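Local atomic coordinates of acetyltransferase, GNAT family (Listeria monocytogenes str. 4b, PDB entry 2OH1), a protein that probably transfers an acetyl or other acyl group from a coenzyme A thioester to an acceptor not yet identified, as members of the GNAT family do. Residues C144-E149 / G168-Q173; T92-D97 / G164-F169; K85-W90 / A103-R108. All blocks are in the same frame, centred on the assembly; numbering follows the deposited sequence. Where two conformers were deposited one is given.

Contact 1. Residues C144-E149 / G168-Q173; sequences CIESNE and GFYLYQ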
loop_
_atom_site.group_PDB
_atom_site.type_symbol
_atom_site.label_atom_id
_atom_site.label_comp_id
_atom_site.label_asym_id
_atom_site.label_seq_id
_atom_site.Cartn_x
_atom_site.Cartn_y
_atom_site.Cartn_z
ATOM N N CYS A 144 -6.793 4.703 -7.487
ATOM C CA CYS A 144 -7.971 4.551 -6.614
ATOM C C CYS A 144 -9.177 4.540 -7.511
ATOM O O CYS A 144 -9.275 5.353 -8.384
ATOM C CB CYS A 144 -8.114 5.743 -5.622
ATOM S SG CYS A 144 -9.266 5.435 -4.329
ATOM N N ILE A 145 -10.071 3.600 -7.269
ATOM C CA ILE A 145 -11.320 3.586 -7.983
ATOM C C ILE A 145 -12.024 4.967 -7.850
ATOM O O ILE A 145 -12.082 5.540 -6.764
ATOM C CB ILE A 145 -12.207 2.391 -7.443
ATOM C CG1 ILE A 145 -13.353 2.122 -8.382
ATOM C CG2 ILE A 145 -12.650 2.623 -5.981
ATOM C CD1 ILE A 145 -14.265 0.963 -7.848
ATOM N N GLU A 146 -12.532 5.478 -8.963
ATOM C CA GLU A 146 -13.143 6.811 -8.996
ATOM C C GLU A 146 -14.379 6.970 -8.097
ATOM O O GLU A 146 -14.757 8.106 -7.775
ATOM C CB GLU A 146 -13.488 7.225 -10.425
ATOM C CG GLU A 146 -14.658 6.494 -11.041
ATOM C CD GLU A 146 -14.906 6.921 -12.476
ATOM O OE1 GLU A 146 -14.476 8.038 -12.852
ATOM O OE2 GLU A 146 -15.538 6.147 -13.219
ATOM N N SER A 147 -15.026 5.866 -7.718
ATOM C CA SER A 147 -16.227 5.941 -6.907
ATOM C C SER A 147 -16.071 5.828 -5.398
ATOM O O SER A 147 -17.067 6.027 -4.681
ATOM C CB SER A 147 -17.180 4.847 -7.381
ATOM O OG SER A 147 -16.568 3.569 -7.306
ATOM N N ASN A 148 -14.863 5.522 -4.888
ATOM C CA ASN A 148 -14.664 5.428 -3.432
ATOM C C ASN A 148 -14.312 6.804 -2.875
ATOM O O ASN A 148 -13.142 7.203 -2.839
ATOM C CB ASN A 148 -13.590 4.411 -3.051
ATOM C CG ASN A 148 -13.562 4.124 -1.587
ATOM O OD1 ASN A 148 -13.898 4.963 -0.746
ATOM N ND2 ASN A 148 -13.137 2.908 -1.252
ATOM N N GLU A 149 -15.340 7.534 -2.448
ATOM C CA GLU A 149 -15.151 8.900 -2.016
ATOM C C GLU A 149 -14.194 8.976 -0.824
ATOM O O GLU A 149 -13.301 9.785 -0.798
ATOM C CB GLU A 149 -16.479 9.594 -1.678
ATOM C CG GLU A 149 -16.226 10.975 -1.113
ATOM C CD GLU A 149 -17.279 12.015 -1.456
ATOM O OE1 GLU A 149 -18.480 11.663 -1.539
ATOM O OE2 GLU A 149 -16.882 13.196 -1.608
ATOM N N GLY A 168 -11.334 3.949 -15.199
ATOM C CA GLY A 168 -12.161 4.025 -14.013
ATOM C C GLY A 168 -11.430 4.292 -12.739
ATOM O O GLY A 168 -12.021 4.135 -11.647
ATOM N N PHE A 169 -10.121 4.615 -12.835
ATOM C CA PHE A 169 -9.285 4.928 -11.679
ATOM C C PHE A 169 -8.816 6.370 -11.697
ATOM O O PHE A 169 -8.540 6.901 -12.746
ATOM C CB PHE A 169 -8.044 4.002 -11.597
ATOM C CG PHE A 169 -8.367 2.552 -11.311
ATOM C CD1 PHE A 169 -8.813 1.735 -12.341
ATOM C CD2 PHE A 169 -8.286 2.046 -10.061
ATOM C CE1 PHE A 169 -9.134 0.443 -12.113
ATOM C CE2 PHE A 169 -8.606 0.730 -9.813
ATOM C CZ PHE A 169 -9.029 -0.072 -10.856
ATOM N N TYR A 170 -8.662 6.974 -10.526
ATOM C CA TYR A 170 -7.906 8.229 -10.403
ATOM C C TYR A 170 -6.449 7.876 -10.021
ATOM O O TYR A 170 -6.185 6.950 -9.262
ATOM C CB TYR A 170 -8.518 9.125 -9.348
ATOM C CG TYR A 170 -9.891 9.631 -9.666
ATOM C CD1 TYR A 170 -10.202 10.140 -10.925
ATOM C CD2 TYR A 170 -10.851 9.688 -8.685
ATOM C CE1 TYR A 170 -11.461 10.665 -11.182
ATOM C CE2 TYR A 170 -12.087 10.196 -8.908
ATOM C CZ TYR A 170 -12.418 10.694 -10.160
ATOM O OH TYR A 170 -13.683 11.213 -10.382
ATOM N N LEU A 171 -5.520 8.637 -10.563
ATOM C CA LEU A 171 -4.104 8.432 -10.346
ATOM C C LEU A 171 -3.564 9.540 -9.436
ATOM O O LEU A 171 -3.821 10.716 -9.673
ATOM C CB LEU A 171 -3.359 8.475 -11.690
ATOM C CG LEU A 171 -3.429 7.245 -12.603
ATOM C CD1 LEU A 171 -4.860 6.863 -13.049
ATOM C CD2 LEU A 171 -2.533 7.493 -13.786
ATOM N N TYR A 172 -2.745 9.143 -8.453
ATOM C CA TYR A 172 -2.188 10.054 -7.448
ATOM C C TYR A 172 -0.704 9.828 -7.347
ATOM O O TYR A 172 -0.215 8.712 -7.382
ATOM C CB TYR A 172 -2.798 9.799 -6.082
ATOM C CG TYR A 172 -4.280 10.137 -6.013
ATOM C CD1 TYR A 172 -4.702 11.406 -5.695
ATOM C CD2 TYR A 172 -5.256 9.153 -6.199
ATOM C CE1 TYR A 172 -6.053 11.724 -5.643
ATOM C CE2 TYR A 172 -6.589 9.468 -6.153
ATOM C CZ TYR A 172 -6.986 10.745 -5.867
ATOM O OH TYR A 172 -8.322 11.049 -5.766
ATOM N N GLN A 173 0.031 10.907 -7.138
ATOM C CA GLN A 173 1.462 10.806 -6.845
ATOM C C GLN A 173 1.910 11.822 -5.847
ATOM O O GLN A 173 1.336 12.893 -5.732
ATOM C CB GLN A 173 2.298 10.889 -8.102
ATOM C CG GLN A 173 2.442 12.180 -8.750
ATOM C CD GLN A 173 3.394 12.191 -9.990
ATOM O OE1 GLN A 173 3.869 11.171 -10.495
ATOM N NE2 GLN A 173 3.599 13.381 -10.511
#
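Glu146, in the conformer modelled here, lays its CB over one face of the Tyr170 ring, a CH-pi contact with CB 3.8 Å from the ring centroid and 20° off the normal, displaced toward the rim. Tyr170 has CG anti to its carbonyl carbon (chi1 -65°), and this sends the ring across to Glu146. Tyr172 meets Cys144 differently, offering its edge, with CE2 4.1 Å from Cys144 CB. On the other side of the sheet the Phe169 ring approaches the backbone obliquely, CD2 lying 3.7 Å from Ile145 N, while Cys144 N sits at the ring's edge in plane.

The two chains pair as antiparallel strands. Cys144 and Tyr170 form a hydrogen-bonded pair: Tyr170 N reaches Cys144 O at 2.8 Å, and Cys144 N returns to Tyr170 O at 2.9 Å. Cys144 O also takes a CA-H...O contact from Phe169. Ile145 and Phe169 follow as a non-hydrogen-bonded pair. A third bond, Glu146 N to Gly168 O at 3.0 Å, comes just where the first chain leaves the sheet in a type I turn from Ile145 to Asn148. The side-chain OD1 of Asn148 then caps Leu151 N at the start of helix 149-157.

Within the GNAT fold, this joins strands 139-145 and 169-175. Helix 149-157 covers the Cys144 face, where Asn152 binds Tyr172 OH; helix 46-51 packs against Ile145 and Phe169 on the other face.

Contact 2. Residues T92-D97 / G164-F169; sequences TDLWED and GKKNGF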
loop_
_atom_site.group_PDB
_atom_site.type_symbol
_atom_site.label_atom_id
_atom_site.label_comp_id
_atom_site.label_asym_id
_atom_site.label_seq_id
_atom_site.Cartn_x
_atom_site.Cartn_y
_atom_site.Cartn_z
ATOM N N THR A 92 2.223 0.276 -15.499
ATOM C CA THR A 92 2.790 0.844 -16.709
ATOM C C THR A 92 1.711 1.245 -17.696
ATOM O O THR A 92 1.822 2.300 -18.287
ATOM C CB THR A 92 3.726 -0.175 -17.377
ATOM O OG1 THR A 92 4.911 -0.316 -16.580
ATOM C CG2 THR A 92 4.056 0.224 -18.830
ATOM N N ASP A 93 0.679 0.421 -17.869
ATOM C CA ASP A 93 -0.432 0.767 -18.761
ATOM C C ASP A 93 -1.200 2.000 -18.269
ATOM O O ASP A 93 -1.451 2.956 -19.010
ATOM C CB ASP A 93 -1.420 -0.448 -18.887
ATOM C CG ASP A 93 -2.498 -0.209 -19.853
ATOM O OD1 ASP A 93 -2.158 -0.290 -21.037
ATOM O OD2 ASP A 93 -3.648 0.080 -19.463
ATOM N N LEU A 94 -1.482 2.034 -16.967
ATOM C CA LEU A 94 -2.273 3.077 -16.388
ATOM C C LEU A 94 -1.593 4.458 -16.468
ATOM O O LEU A 94 -2.236 5.450 -16.751
ATOM C CB LEU A 94 -2.620 2.705 -14.946
ATOM C CG LEU A 94 -3.863 3.325 -14.426
ATOM C CD1 LEU A 94 -5.097 2.769 -15.130
ATOM C CD2 LEU A 94 -3.895 3.215 -12.903
ATOM N N TRP A 95 -0.290 4.497 -16.197
ATOM C CA TRP A 95 0.496 5.749 -16.056
ATOM C C TRP A 95 1.046 6.288 -17.407
ATOM O O TRP A 95 1.561 7.388 -17.463
ATOM C CB TRP A 95 1.609 5.558 -15.000
ATOM C CG TRP A 95 1.033 5.590 -13.585
ATOM C CD1 TRP A 95 0.450 4.564 -12.913
ATOM C CD2 TRP A 95 0.864 6.755 -12.754
ATOM N NE1 TRP A 95 -0.031 4.997 -11.723
ATOM C CE2 TRP A 95 0.219 6.348 -11.591
ATOM C CE3 TRP A 95 1.253 8.121 -12.885
ATOM C CZ2 TRP A 95 -0.096 7.257 -10.551
ATOM C CZ3 TRP A 95 0.943 9.010 -11.856
ATOM C CH2 TRP A 95 0.293 8.560 -10.720
ATOM N N GLU A 96 0.939 5.472 -18.453
ATOM C CA GLU A 96 1.259 5.902 -19.834
ATOM C C GLU A 96 2.658 6.501 -19.845
ATOM O O GLU A 96 3.597 5.846 -19.372
ATOM C CB GLU A 96 0.169 6.824 -20.387
ATOM C CG GLU A 96 -1.183 6.120 -20.439
ATOM C CD GLU A 96 -2.249 6.835 -21.249
ATOM O OE1 GLU A 96 -2.101 8.060 -21.497
ATOM O OE2 GLU A 96 -3.235 6.154 -21.639
ATOM N N ASP A 97 2.860 7.707 -20.356
ATOM C CA ASP A 97 4.243 8.165 -20.543
ATOM C C ASP A 97 4.923 8.597 -19.241
ATOM O O ASP A 97 6.105 8.944 -19.234
ATOM C CB ASP A 97 4.292 9.293 -21.572
ATOM C CG ASP A 97 3.846 8.838 -22.949
ATOM O OD1 ASP A 97 4.323 7.774 -23.413
ATOM O OD2 ASP A 97 3.006 9.539 -23.552
ATOM N N GLY A 164 -4.541 12.427 -12.788
ATOM C CA GLY A 164 -5.326 12.078 -13.974
ATOM C C GLY A 164 -6.209 10.883 -13.730
ATOM O O GLY A 164 -6.384 10.446 -12.589
ATOM N N LYS A 165 -6.762 10.336 -14.820
ATOM C CA LYS A 165 -7.754 9.270 -14.694
ATOM C C LYS A 165 -7.637 8.318 -15.876
ATOM O O LYS A 165 -7.317 8.773 -16.991
ATOM C CB LYS A 165 -9.169 9.840 -14.577
ATOM C CG LYS A 165 -9.755 10.285 -15.849
ATOM C CD LYS A 165 -11.142 10.938 -15.669
ATOM C CE LYS A 165 -12.188 9.965 -15.182
ATOM N NZ LYS A 165 -13.552 10.467 -15.593
ATOM N N LYS A 166 -7.834 7.030 -15.616
ATOM C CA LYS A 166 -7.827 6.036 -16.691
ATOM C C LYS A 166 -8.483 4.781 -16.197
ATOM O O LYS A 166 -8.313 4.373 -15.028
ATOM C CB LYS A 166 -6.421 5.745 -17.175
ATOM C CG LYS A 166 -6.370 4.739 -18.339
ATOM C CD LYS A 166 -5.027 4.673 -18.990
ATOM C CE LYS A 166 -4.952 3.581 -20.060
ATOM N NZ LYS A 166 -3.607 3.527 -20.705
ATOM N N ASN A 167 -9.314 4.197 -17.091
ATOM C CA ASN A 167 -9.904 2.874 -16.832
ATOM C C ASN A 167 -10.741 2.805 -15.567
ATOM O O ASN A 167 -10.844 1.736 -14.933
ATOM C CB ASN A 167 -8.830 1.789 -16.864
ATOM C CG ASN A 167 -8.351 1.473 -18.293
ATOM O OD1 ASN A 167 -9.059 1.749 -19.240
ATOM N ND2 ASN A 167 -7.191 0.897 -18.426
ATOM N N GLY A 168 -11.334 3.949 -15.199
ATOM C CA GLY A 168 -12.161 4.025 -14.013
ATOM C C GLY A 168 -11.430 4.292 -12.739
ATOM O O GLY A 168 -12.021 4.135 -11.647
ATOM N N PHE A 169 -10.121 4.615 -12.835
ATOM C CA PHE A 169 -9.285 4.928 -11.679
ATOM C C PHE A 169 -8.816 6.370 -11.697
ATOM O O PHE A 169 -8.540 6.901 -12.746
ATOM C CB PHE A 169 -8.044 4.002 -11.597
ATOM C CG PHE A 169 -8.367 2.552 -11.311
ATOM C CD1 PHE A 169 -8.813 1.735 -12.341
ATOM C CD2 PHE A 169 -8.286 2.046 -10.061
ATOM C CE1 PHE A 169 -9.134 0.443 -12.113
ATOM C CE2 PHE A 169 -8.606 0.730 -9.813
ATOM C CZ PHE A 169 -9.029 -0.072 -10.856
HETATM O O HOH W 1 -5.952 -0.077 -20.916
HETATM O O HOH W 2 -3.642 1.343 -22.640
HETATM O O HOH W 3 -4.778 -0.150 -17.292
#
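Lys166 drives its ammonium group into the C-terminal end of helix 89-95, joining that helix to the edge strand 161-166 of the GNAT sheet through a small salt-bridge network. NZ donates to Asp93 O at 2.8 Å, approaching from above the carbonyl plane, and to Glu96 OE2, also at 2.8 Å, using that oxygen's anti lone pair. The carboxylate of Asp93 is a longer ionic partner, its OD2 3.7 Å from NZ. Such a positive charge at the helix's C-terminal end should suit the helix dipole.

The lysine gets there fully stretched, with CG anti to the backbone N (chi1 -178°) and every later torsion also near 180°. Its methylenes and the Leu94 side chain run antiparallel to each other, CB 3.8 Å from Leu94 CD1. Glu96 has left the helix with positive phi and turns back toward the lysine.

Farther out, the type I' turn from Lys166 to Phe169 closes the hairpin with strand 169-175 and sets Asn167 beside Asp93, their amide and carboxylate planes nearly coplanar. One water links Lys166 NZ to Asp93 OD1. Two others bridge Asp93 OD2 and the amide, each accepting from Asn167 ND2 at 2.9 Å.

Contact 3. Residues K85-W90 / A103-R108; sequences KTPSDW and AYYLHR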
loop_
_atom_site.group_PDB
_atom_site.type_symbol
_atom_site.label_atom_id
_atom_site.label_comp_id
_atom_site.label_asym_id
_atom_site.label_seq_id
_atom_site.Cartn_x
_atom_site.Cartn_y
_atom_site.Cartn_z
ATOM N N LYS A 85 8.358 -1.864 -6.372
ATOM C CA LYS A 85 9.489 -0.931 -6.499
ATOM C C LYS A 85 9.820 -0.546 -7.942
ATOM O O LYS A 85 10.634 0.330 -8.174
ATOM C CB LYS A 85 10.694 -1.503 -5.789
ATOM C CG LYS A 85 10.566 -1.512 -4.301
ATOM C CD LYS A 85 11.928 -1.918 -3.808
ATOM C CE LYS A 85 11.952 -2.546 -2.512
ATOM N NZ LYS A 85 13.382 -3.002 -2.367
ATOM N N THR A 86 9.159 -1.231 -8.893
ATOM C CA THR A 86 9.111 -0.944 -10.303
ATOM C C THR A 86 7.677 -1.157 -10.760
ATOM O O THR A 86 7.006 -1.975 -10.187
ATOM C CB THR A 86 10.088 -1.889 -11.080
ATOM O OG1 THR A 86 9.730 -3.249 -10.841
ATOM C CG2 THR A 86 11.545 -1.674 -10.571
ATOM N N PRO A 87 7.262 -0.459 -11.807
ATOM C CA PRO A 87 5.816 -0.583 -12.147
ATOM C C PRO A 87 5.455 -2.018 -12.575
ATOM O O PRO A 87 6.225 -2.652 -13.320
ATOM C CB PRO A 87 5.651 0.372 -13.306
ATOM C CG PRO A 87 7.058 0.684 -13.814
ATOM C CD PRO A 87 7.961 0.505 -12.663
ATOM N N SER A 88 4.345 -2.522 -12.053
ATOM C CA SER A 88 3.757 -3.748 -12.635
ATOM C C SER A 88 3.304 -3.454 -14.072
ATOM O O SER A 88 3.360 -2.293 -14.584
ATOM C CB SER A 88 2.595 -4.224 -11.810
ATOM O OG SER A 88 1.410 -3.492 -12.201
ATOM N N ASP A 89 2.813 -4.476 -14.768
ATOM C CA ASP A 89 2.301 -4.278 -16.140
ATOM C C ASP A 89 1.053 -3.344 -16.153
ATOM O O ASP A 89 0.808 -2.601 -17.119
ATOM C CB ASP A 89 1.968 -5.648 -16.783
ATOM C CG ASP A 89 3.185 -6.591 -16.847
ATOM O OD1 ASP A 89 4.320 -6.072 -17.053
ATOM O OD2 ASP A 89 2.990 -7.843 -16.707
ATOM N N TRP A 90 0.262 -3.406 -15.079
ATOM C CA TRP A 90 -0.921 -2.580 -14.921
ATOM C C TRP A 90 -0.478 -1.128 -14.666
ATOM O O TRP A 90 -0.994 -0.196 -15.282
ATOM C CB TRP A 90 -1.721 -3.066 -13.725
ATOM C CG TRP A 90 -2.786 -2.124 -13.273
ATOM C CD1 TRP A 90 -2.687 -1.198 -12.287
ATOM C CD2 TRP A 90 -4.089 -1.955 -13.849
ATOM N NE1 TRP A 90 -3.832 -0.471 -12.201
ATOM C CE2 TRP A 90 -4.720 -0.928 -13.130
ATOM C CE3 TRP A 90 -4.777 -2.582 -14.867
ATOM C CZ2 TRP A 90 -6.023 -0.554 -13.365
ATOM C CZ3 TRP A 90 -6.086 -2.151 -15.143
ATOM C CH2 TRP A 90 -6.678 -1.192 -14.382
ATOM N N ALA A 103 9.606 5.212 -9.815
ATOM C CA ALA A 103 8.579 5.420 -8.819
ATOM C C ALA A 103 8.316 4.094 -8.143
ATOM O O ALA A 103 8.561 3.061 -8.722
ATOM C CB ALA A 103 7.289 5.939 -9.453
ATOM N N TYR A 104 7.830 4.165 -6.913
ATOM C CA TYR A 104 7.236 3.056 -6.217
ATOM C C TYR A 104 5.726 3.170 -6.304
ATOM O O TYR A 104 5.163 4.289 -6.296
ATOM C CB TYR A 104 7.598 3.102 -4.757
ATOM C CG TYR A 104 9.075 2.870 -4.427
ATOM C CD1 TYR A 104 10.001 2.414 -5.386
ATOM C CD2 TYR A 104 9.531 3.076 -3.112
ATOM C CE1 TYR A 104 11.329 2.129 -5.026
ATOM C CE2 TYR A 104 10.851 2.841 -2.784
ATOM C CZ TYR A 104 11.712 2.374 -3.726
ATOM O OH TYR A 104 13.034 2.157 -3.392
ATOM N N TYR A 105 5.065 2.021 -6.431
ATOM C CA TYR A 105 3.638 1.944 -6.601
ATOM C C TYR A 105 3.068 1.202 -5.392
ATOM O O TYR A 105 3.471 0.101 -5.081
ATOM C CB TYR A 105 3.253 1.224 -7.910
ATOM C CG TYR A 105 3.697 2.019 -9.109
ATOM C CD1 TYR A 105 5.010 1.977 -9.519
ATOM C CD2 TYR A 105 2.846 2.907 -9.752
ATOM C CE1 TYR A 105 5.476 2.789 -10.588
ATOM C CE2 TYR A 105 3.275 3.686 -10.826
ATOM C CZ TYR A 105 4.572 3.641 -11.246
ATOM O OH TYR A 105 5.003 4.438 -12.297
ATOM N N LEU A 106 2.177 1.850 -4.653
ATOM C CA LEU A 106 1.600 1.220 -3.486
ATOM C C LEU A 106 0.368 0.445 -3.899
ATOM O O LEU A 106 -0.677 1.082 -4.162
ATOM C CB LEU A 106 1.225 2.287 -2.422
ATOM C CG LEU A 106 2.330 3.235 -1.970
ATOM C CD1 LEU A 106 1.893 4.087 -0.748
ATOM C CD2 LEU A 106 3.615 2.498 -1.685
ATOM N N HIS A 107 0.442 -0.901 -3.849
ATOM C CA HIS A 107 -0.626 -1.783 -4.253
ATOM C C HIS A 107 -1.649 -2.128 -3.212
ATOM O O HIS A 107 -2.843 -2.220 -3.541
ATOM C CB HIS A 107 -0.067 -3.035 -4.817
ATOM C CG HIS A 107 0.485 -2.853 -6.200
ATOM N ND1 HIS A 107 0.433 -3.847 -7.143
ATOM C CD2 HIS A 107 1.080 -1.790 -6.804
ATOM C CE1 HIS A 107 0.943 -3.396 -8.270
ATOM N NE2 HIS A 107 1.344 -2.157 -8.107
ATOM N N ARG A 108 -1.241 -2.432 -1.995
ATOM C CA ARG A 108 -2.194 -2.787 -0.951
ATOM C C ARG A 108 -1.702 -2.331 0.414
ATOM O O ARG A 108 -0.542 -2.545 0.794
ATOM C CB ARG A 108 -2.402 -4.285 -0.930
ATOM C CG ARG A 108 -3.551 -4.826 -0.219
ATOM C CD ARG A 108 -4.881 -4.287 -0.704
ATOM N NE ARG A 108 -5.434 -4.908 -1.910
ATOM C CZ ARG A 108 -6.709 -4.716 -2.277
ATOM N NH1 ARG A 108 -7.464 -3.948 -1.516
ATOM N NH2 ARG A 108 -7.254 -5.284 -3.372
HETATM O O HOH W 4 11.058 2.468 -10.289
#
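Lys85 and Tyr104 lie side by side and point the same way, the lysine's CB and CG against the ring, with CG over one face. That CG makes the CH-pi contact, 4.1 Å from the ring centroid, 23° off the normal and displaced toward the rim. The extended chain then leads away from the ring, and NZ is hydrogen-bonded to Leu64 O. Tyr104 CD1 also comes within 3.5 Å of Lys85 O.

Pro87 meets Tyr105 at a slant, neither squarely over the face nor at the edge, with CB 3.6 Å from CE1. Tyr105 keeps CG anti to its carbonyl carbon (chi1 -66°), which brings the ring against the proline; the hydroxyl goes on to Arg141 NH1. The third pair is looser: Ser88 OG lies at the edge of the His107 ring, 4.0 Å from CE1. That serine is the N-cap of helix 89-95, its OG accepting a weak bond from Trp90 N, while His107 NE2 binds Asp91 in the same helix. One water ties the backbones together, donating to Lys85 O at 3.0 Å and accepting from Ala103 N at 3.1 Å.

The contact lays the loop after strand 77-84 across the start of strand 103-111. A classic beta bulge sets His107 and Arg108 both opposite Ile82, consistent with the bulge of the corresponding strand at the acetyl-CoA site of GNAT enzymes. Helix 120-134 packs against Tyr104 and Leu106, and strand 139-145 pairs parallel with strand 103-111, on the flank away from strand 77-84.

Overall arrangement
From the N terminus, contact 3 is the first to close along the chain, completing the connection from strand 77-84 through helix 89-95 into strand 103-111. Contact 2 opens inside that connection, at 92-97, and closes only at 164-169, so the two cross along the chain while sharing the helix. Contact 1 begins after contact 3 is complete and pairs strands 139-145 and 169-175; it shares Gly168 and Phe169 with contact 2. Helix 89-95 is thus tied at its start to a central strand and at its end to the edge hairpin. Trp95 packs on Tyr105 and on strand 169-175, and Trp90 meets Phe169 edge-to-face, so all three contacts touch.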